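Local coordinates for Tat-secreted protein Rv2525c (Mycobacterium tuberculosis, PDB 4PMQ), which may act as a peptidoglycan hydrolase with glycosidase activity and displays esterase activity toward p-nitrophenyl esters in vitro, at residues P104-I109 with A174-Q179; K145-A150 with F159-W164. One frame throughout, in Å; residues are numbered along the deposited sequence.

Contact 1: P104-I109 with A174-Q179; sequences PIYASI and AAHLHQ. With GOL (glycerol), chain E.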
loop_
_atom_site.group_PDB
_atom_site.type_symbol
_atom_site.label_atom_id
_atom_site.label_comp_id
_atom_site.label_asym_id
_atom_site.label_seq_id
_atom_site.Cartn_x
_atom_site.Cartn_y
_atom_site.Cartn_z
ATOM N N PRO A 104 3.736 6.150 7.391
ATOM C CA PRO A 104 2.626 6.479 6.494
ATOM C C PRO A 104 1.733 5.287 6.234
ATOM O O PRO A 104 2.049 4.154 6.639
ATOM C CB PRO A 104 3.353 6.871 5.181
ATOM C CG PRO A 104 4.575 5.971 5.197
ATOM C CD PRO A 104 4.999 5.943 6.641
ATOM N N ILE A 105 0.638 5.531 5.494
ATOM C CA ILE A 105 -0.213 4.466 4.989
ATOM C C ILE A 105 -0.363 4.726 3.503
ATOM O O ILE A 105 -0.703 5.856 3.077
ATOM C CB ILE A 105 -1.581 4.370 5.700
ATOM C CG1 ILE A 105 -1.439 4.134 7.222
ATOM C CG2 ILE A 105 -2.499 3.306 5.033
ATOM C CD1 ILE A 105 -2.793 4.427 8.006
ATOM N N TYR A 106 -0.059 3.715 2.717
ATOM C CA TYR A 106 -0.196 3.840 1.262
ATOM C C TYR A 106 -1.637 3.562 0.834
ATOM O O TYR A 106 -2.043 2.393 0.823
ATOM C CB TYR A 106 0.739 2.862 0.555
ATOM C CG TYR A 106 2.190 3.289 0.557
ATOM C CD1 TYR A 106 3.022 3.011 1.642
ATOM C CD2 TYR A 106 2.748 3.936 -0.544
ATOM C CE1 TYR A 106 4.372 3.384 1.633
ATOM C CE2 TYR A 106 4.111 4.253 -0.588
ATOM C CZ TYR A 106 4.913 4.000 0.510
ATOM O OH TYR A 106 6.266 4.305 0.434
ATOM N N ALA A 107 -2.406 4.625 0.524
ATOM C CA ALA A 107 -3.784 4.531 0.001
ATOM C C ALA A 107 -3.723 3.976 -1.432
ATOM O O ALA A 107 -2.914 4.458 -2.248
ATOM C CB ALA A 107 -4.445 5.895 0.034
ATOM N N SER A 108 -4.581 2.981 -1.761
ATOM C CA SER A 108 -4.501 2.369 -3.084
ATOM C C SER A 108 -5.403 2.968 -4.158
ATOM O O SER A 108 -6.613 3.194 -3.956
ATOM C CB SER A 108 -4.791 0.880 -2.994
ATOM O OG SER A 108 -3.835 0.320 -2.114
ATOM N N ILE A 109 -4.783 3.180 -5.331
ATOM C CA ILE A 109 -5.410 3.602 -6.574
ATOM C C ILE A 109 -5.120 2.399 -7.493
ATOM O O ILE A 109 -4.200 2.463 -8.307
ATOM C CB ILE A 109 -4.956 4.967 -7.152
ATOM C CG1 ILE A 109 -4.998 6.140 -6.107
ATOM C CG2 ILE A 109 -5.781 5.295 -8.424
ATOM C CD1 ILE A 109 -6.311 6.383 -5.398
ATOM N N ALA A 174 10.340 9.663 -8.476
ATOM C CA ALA A 174 9.822 10.058 -7.154
ATOM C C ALA A 174 9.386 8.838 -6.314
ATOM O O ALA A 174 9.127 8.992 -5.116
ATOM C CB ALA A 174 8.635 11.003 -7.311
ATOM N N ALA A 175 9.275 7.644 -6.938
ATOM C CA ALA A 175 8.750 6.470 -6.211
ATOM C C ALA A 175 9.714 5.966 -5.135
ATOM O O ALA A 175 10.944 5.959 -5.319
ATOM C CB ALA A 175 8.423 5.344 -7.181
ATOM N N HIS A 176 9.143 5.571 -3.983
ATOM C CA HIS A 176 9.862 4.997 -2.850
ATOM C C HIS A 176 9.914 3.485 -2.995
ATOM O O HIS A 176 10.875 2.854 -2.565
ATOM C CB HIS A 176 9.136 5.370 -1.556
ATOM C CG HIS A 176 9.119 6.850 -1.336
ATOM N ND1 HIS A 176 8.227 7.668 -2.009
ATOM C CD2 HIS A 176 9.979 7.621 -0.633
ATOM C CE1 HIS A 176 8.510 8.902 -1.627
ATOM N NE2 HIS A 176 9.573 8.927 -0.808
ATOM N N LEU A 177 8.857 2.907 -3.605
ATOM C CA LEU A 177 8.666 1.479 -3.807
ATOM C C LEU A 177 8.173 1.237 -5.206
ATOM O O LEU A 177 7.472 2.097 -5.741
ATOM C CB LEU A 177 7.615 0.949 -2.817
ATOM C CG LEU A 177 7.920 1.217 -1.342
ATOM C CD1 LEU A 177 6.731 0.877 -0.433
ATOM C CD2 LEU A 177 9.167 0.461 -0.875
ATOM N N HIS A 178 8.481 0.070 -5.776
ATOM C CA HIS A 178 7.985 -0.275 -7.125
ATOM C C HIS A 178 7.542 -1.743 -7.177
ATOM O O HIS A 178 8.339 -2.631 -6.926
ATOM C CB HIS A 178 9.059 0.013 -8.193
ATOM C CG HIS A 178 8.686 -0.299 -9.608
ATOM N ND1 HIS A 178 9.656 -0.419 -10.578
ATOM C CD2 HIS A 178 7.465 -0.431 -10.193
ATOM C CE1 HIS A 178 9.015 -0.664 -11.714
ATOM N NE2 HIS A 178 7.697 -0.710 -11.534
ATOM N N GLN A 179 6.274 -1.981 -7.507
ATOM C CA GLN A 179 5.742 -3.332 -7.651
ATOM C C GLN A 179 6.231 -3.850 -9.002
ATOM O O GLN A 179 5.853 -3.287 -10.040
ATOM C CB GLN A 179 4.221 -3.302 -7.549
ATOM C CG GLN A 179 3.627 -4.699 -7.355
ATOM C CD GLN A 179 2.150 -4.570 -7.145
ATOM O OE1 GLN A 179 1.451 -4.004 -7.981
ATOM N NE2 GLN A 179 1.633 -5.131 -6.045
HETATM C C1 GOL E . -1.007 -4.457 -3.974
HETATM O O1 GOL E . -1.173 -5.183 -5.181
HETATM C C2 GOL E . -2.186 -3.541 -3.761
HETATM O O2 GOL E . -3.377 -4.321 -3.591
HETATM C C3 GOL E . -1.913 -2.694 -2.540
HETATM O O3 GOL E . -3.110 -2.212 -1.954
#
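Y106 and L177 meet inside a TIM-barrel-like fold, where strands 105-108 and 177-181 are not sheet neighbours but face one another across the barrel interior. Y106 CA and L177 CA are 10.5 Å apart, a gap bridged here by long side chains. The apolar part is small and falls at the far end of the tyrosine: L177 CD1 lies 3.7 Å from Y106 CZ, reaching the ring obliquely. With CG anti to its carbonyl carbon (chi1 -76°), Y106 sends its ring inward from the strand. The CB of H176 packs against the hydroxyl, the two side chains crossing at about a right angle. Tyrosine suits this place because its ring serves the core while OH is hydrogen-bonded to the backbone oxygen of F202; the branched side chain of leucine offers a methyl to such a ring without bringing in a polar group. H176 turns its own polar side elsewhere, ND1 pairing with the backbone N of F159.

Polar contact between the segments runs through a glycerol, probably from the crystallisation liquor. In one of two deposited positions, S108 OG accepts a less certain hydrogen bond from glycerol O3 and is also bonded to Y66 O. Q179, extended beyond CG, comes from the other strand, its amide also bonded to D9 and Y141. Its NE2 donates to glycerol O1 over 2.9 Å in a nearly straight bond, 167° at the hydrogen.

Contact 2: K145-A150 with F159-W164; sequences KTIDWA and FWQHNW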
loop_
_atom_site.group_PDB
_atom_site.type_symbol
_atom_site.label_atom_id
_atom_site.label_comp_id
_atom_site.label_asym_id
_atom_site.label_seq_id
_atom_site.Cartn_x
_atom_site.Cartn_y
_atom_site.Cartn_z
ATOM N N LYS A 145 1.977 7.445 -14.089
ATOM C CA LYS A 145 1.249 8.614 -14.595
ATOM C C LYS A 145 0.509 9.316 -13.445
ATOM O O LYS A 145 0.529 10.556 -13.341
ATOM C CB LYS A 145 0.255 8.187 -15.683
ATOM C CG LYS A 145 -0.459 9.373 -16.333
ATOM C CD LYS A 145 -1.250 8.961 -17.570
ATOM C CE LYS A 145 -1.536 10.111 -18.514
ATOM N NZ LYS A 145 -0.323 10.897 -18.886
ATOM N N THR A 146 -0.156 8.524 -12.609
ATOM C CA THR A 146 -0.939 9.026 -11.476
ATOM C C THR A 146 0.006 9.591 -10.401
ATOM O O THR A 146 -0.285 10.637 -9.795
ATOM C CB THR A 146 -1.877 7.911 -10.954
ATOM O OG1 THR A 146 -2.742 7.494 -12.026
ATOM C CG2 THR A 146 -2.768 8.409 -9.790
ATOM N N ILE A 147 1.139 8.906 -10.177
ATOM C CA ILE A 147 2.153 9.400 -9.256
ATOM C C ILE A 147 2.610 10.777 -9.741
ATOM O O ILE A 147 2.671 11.716 -8.944
ATOM C CB ILE A 147 3.334 8.412 -9.122
ATOM C CG1 ILE A 147 2.908 7.185 -8.271
ATOM C CG2 ILE A 147 4.561 9.100 -8.502
ATOM C CD1 ILE A 147 3.925 6.040 -8.387
ATOM N N ASP A 148 2.851 10.922 -11.065
ATOM C CA ASP A 148 3.330 12.226 -11.535
ATOM C C ASP A 148 2.289 13.329 -11.308
ATOM O O ASP A 148 2.632 14.446 -10.889
ATOM C CB ASP A 148 3.744 12.197 -13.008
ATOM C CG ASP A 148 4.789 13.268 -13.198
ATOM O OD1 ASP A 148 5.962 13.011 -12.852
ATOM O OD2 ASP A 148 4.421 14.397 -13.613
ATOM N N TRP A 149 1.018 13.010 -11.562
ATOM C CA TRP A 149 -0.020 14.022 -11.344
ATOM C C TRP A 149 -0.059 14.446 -9.880
ATOM O O TRP A 149 -0.130 15.653 -9.590
ATOM C CB TRP A 149 -1.395 13.493 -11.743
ATOM C CG TRP A 149 -1.625 13.274 -13.206
ATOM C CD1 TRP A 149 -1.214 14.072 -14.234
ATOM C CD2 TRP A 149 -2.524 12.305 -13.787
ATOM N NE1 TRP A 149 -1.743 13.613 -15.430
ATOM C CE2 TRP A 149 -2.560 12.543 -15.176
ATOM C CE3 TRP A 149 -3.309 11.268 -13.257
ATOM C CZ2 TRP A 149 -3.321 11.753 -16.052
ATOM C CZ3 TRP A 149 -4.068 10.492 -14.126
ATOM C CH2 TRP A 149 -4.009 10.693 -15.511
ATOM N N ALA A 150 0.021 13.451 -8.958
ATOM C CA ALA A 150 -0.013 13.686 -7.495
ATOM C C ALA A 150 1.221 14.502 -7.049
ATOM O O ALA A 150 1.081 15.475 -6.305
ATOM C CB ALA A 150 -0.082 12.366 -6.765
ATOM N N PHE A 159 5.299 7.308 -2.474
ATOM C CA PHE A 159 4.748 6.821 -3.731
ATOM C C PHE A 159 5.208 5.388 -4.002
ATOM O O PHE A 159 6.396 5.075 -3.926
ATOM C CB PHE A 159 5.184 7.784 -4.857
ATOM C CG PHE A 159 4.709 9.191 -4.576
ATOM C CD1 PHE A 159 3.365 9.532 -4.730
ATOM C CD2 PHE A 159 5.575 10.141 -4.038
ATOM C CE1 PHE A 159 2.905 10.807 -4.397
ATOM C CE2 PHE A 159 5.109 11.424 -3.695
ATOM C CZ PHE A 159 3.774 11.742 -3.866
ATOM N N TRP A 160 4.253 4.518 -4.301
ATOM C CA TRP A 160 4.513 3.107 -4.570
ATOM C C TRP A 160 3.961 2.814 -5.940
ATOM O O TRP A 160 2.745 2.881 -6.144
ATOM C CB TRP A 160 3.841 2.246 -3.473
ATOM C CG TRP A 160 3.872 0.761 -3.692
ATOM C CD1 TRP A 160 4.692 0.054 -4.525
ATOM C CD2 TRP A 160 3.050 -0.203 -3.019
ATOM N NE1 TRP A 160 4.425 -1.295 -4.423
ATOM C CE2 TRP A 160 3.418 -1.480 -3.504
ATOM C CE3 TRP A 160 2.057 -0.113 -2.027
ATOM C CZ2 TRP A 160 2.758 -2.651 -3.111
ATOM C CZ3 TRP A 160 1.396 -1.270 -1.644
ATOM C CH2 TRP A 160 1.774 -2.527 -2.149
ATOM N N GLN A 161 4.869 2.612 -6.912
ATOM C CA GLN A 161 4.443 2.453 -8.290
ATOM C C GLN A 161 3.932 1.071 -8.624
ATOM O O GLN A 161 4.617 0.079 -8.319
ATOM C CB GLN A 161 5.599 2.787 -9.246
ATOM C CG GLN A 161 5.191 2.671 -10.726
ATOM C CD GLN A 161 6.377 2.956 -11.622
ATOM O OE1 GLN A 161 7.178 3.836 -11.313
ATOM N NE2 GLN A 161 6.546 2.174 -12.686
ATOM N N HIS A 162 2.783 1.013 -9.338
ATOM C CA HIS A 162 2.308 -0.235 -9.973
ATOM C C HIS A 162 2.439 -0.044 -11.487
ATOM O O HIS A 162 2.575 1.085 -11.959
ATOM C CB HIS A 162 0.914 -0.723 -9.559
ATOM C CG HIS A 162 -0.255 0.123 -9.962
ATOM N ND1 HIS A 162 -0.685 0.198 -11.292
ATOM C CD2 HIS A 162 -1.142 0.781 -9.181
ATOM C CE1 HIS A 162 -1.806 0.906 -11.271
ATOM N NE2 HIS A 162 -2.125 1.280 -10.027
ATOM N N ASN A 163 2.420 -1.128 -12.242
ATOM C CA ASN A 163 2.707 -1.052 -13.676
ATOM C C ASN A 163 1.476 -1.025 -14.613
ATOM O O ASN A 163 1.645 -1.060 -15.837
ATOM C CB ASN A 163 3.613 -2.222 -14.034
ATOM C CG ASN A 163 5.010 -2.016 -13.486
ATOM O OD1 ASN A 163 5.366 -0.914 -12.996
ATOM N ND2 ASN A 163 5.836 -3.047 -13.591
ATOM N N TRP A 164 0.271 -0.914 -14.068
ATOM C CA TRP A 164 -0.912 -0.874 -14.913
ATOM C C TRP A 164 -1.112 0.561 -15.365
ATOM O O TRP A 164 -1.707 1.358 -14.628
ATOM C CB TRP A 164 -2.118 -1.420 -14.137
ATOM C CG TRP A 164 -3.401 -1.401 -14.923
ATOM C CD1 TRP A 164 -3.541 -1.308 -16.283
ATOM C CD2 TRP A 164 -4.727 -1.508 -14.390
ATOM N NE1 TRP A 164 -4.879 -1.290 -16.619
ATOM C CE2 TRP A 164 -5.624 -1.487 -15.483
ATOM C CE3 TRP A 164 -5.244 -1.667 -13.091
ATOM C CZ2 TRP A 164 -7.018 -1.533 -15.305
ATOM C CZ3 TRP A 164 -6.617 -1.788 -12.930
ATOM C CH2 TRP A 164 -7.486 -1.716 -14.029
#
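The F159 ring meets the helix obliquely, with I147 CG2 close to its CG and A150 CB 4.1 Å from its CE1. Within the helix, the W149 ring has the backbone oxygen of K145 over one face, 3.4 Å above the plane and offset toward the rim. The imidazole of H162 receives W164 N at its edge: the bond to ND1 is 3.1 Å long and lies in the ring plane, while NE2 is bonded to I109 O.

These groups belong to a beta-alpha-beta unit, strand 138-142, helix 144-153 and strand 158-161, in which the helix packs on the outside of the barrel. Helix 145-150 and strand 159-161 run nearly antiparallel, 161° apart, with axes 9.1 Å from each other. I147 fills the space between them with two branches. CG2, placed anti to the backbone N, lies 3.9 Å from F159 CB, whereas CD1 extends the other branch to Q161, 3.6 Å from its CA. Beta-branched isoleucine can thus touch F159 with one branch and the W160-Q161 backbone with the other, and alanine at 150 lets the helix sit close to the phenylalanine.

Q161 offers I147 its CB and carries its amide beyond on an extended chain. There OE1 is bonded to H172 N and NE2 to Y170 O, with a weak bond from NE2 to N163 OD1.

Between these two segments the contacts are therefore carbon to carbon, while the amide and imidazole of the strand segment find their partners within that segment and elsewhere in the chain, a division consistent with hydrophobic burial as the main source of cohesion here.

Overall arrangement
Contact 2 is nested in the chain loop that contact 1 closes, and the two centres lie about 8 Å apart. Strands 158-161 and 177-181, neighbours in the parallel part of the sheet, connect them: Q179 N probably bonds to Q161 O (2.8 Å), and H178 NE2 to N163 OD1 at the same distance. L177 CB also packs on W160 CD1, 3.5 Å away. Contact 1 thus spans the barrel interior while contact 2 fastens a helix outside the same wall. The glycerol sits on the inner side, held also by Y31, Q67 and Y141, with the W160 side chain about 4 Å away; near the C-terminal end of strand 105-108, where barrel enzymes usually carry their active site, it may mark a pocket.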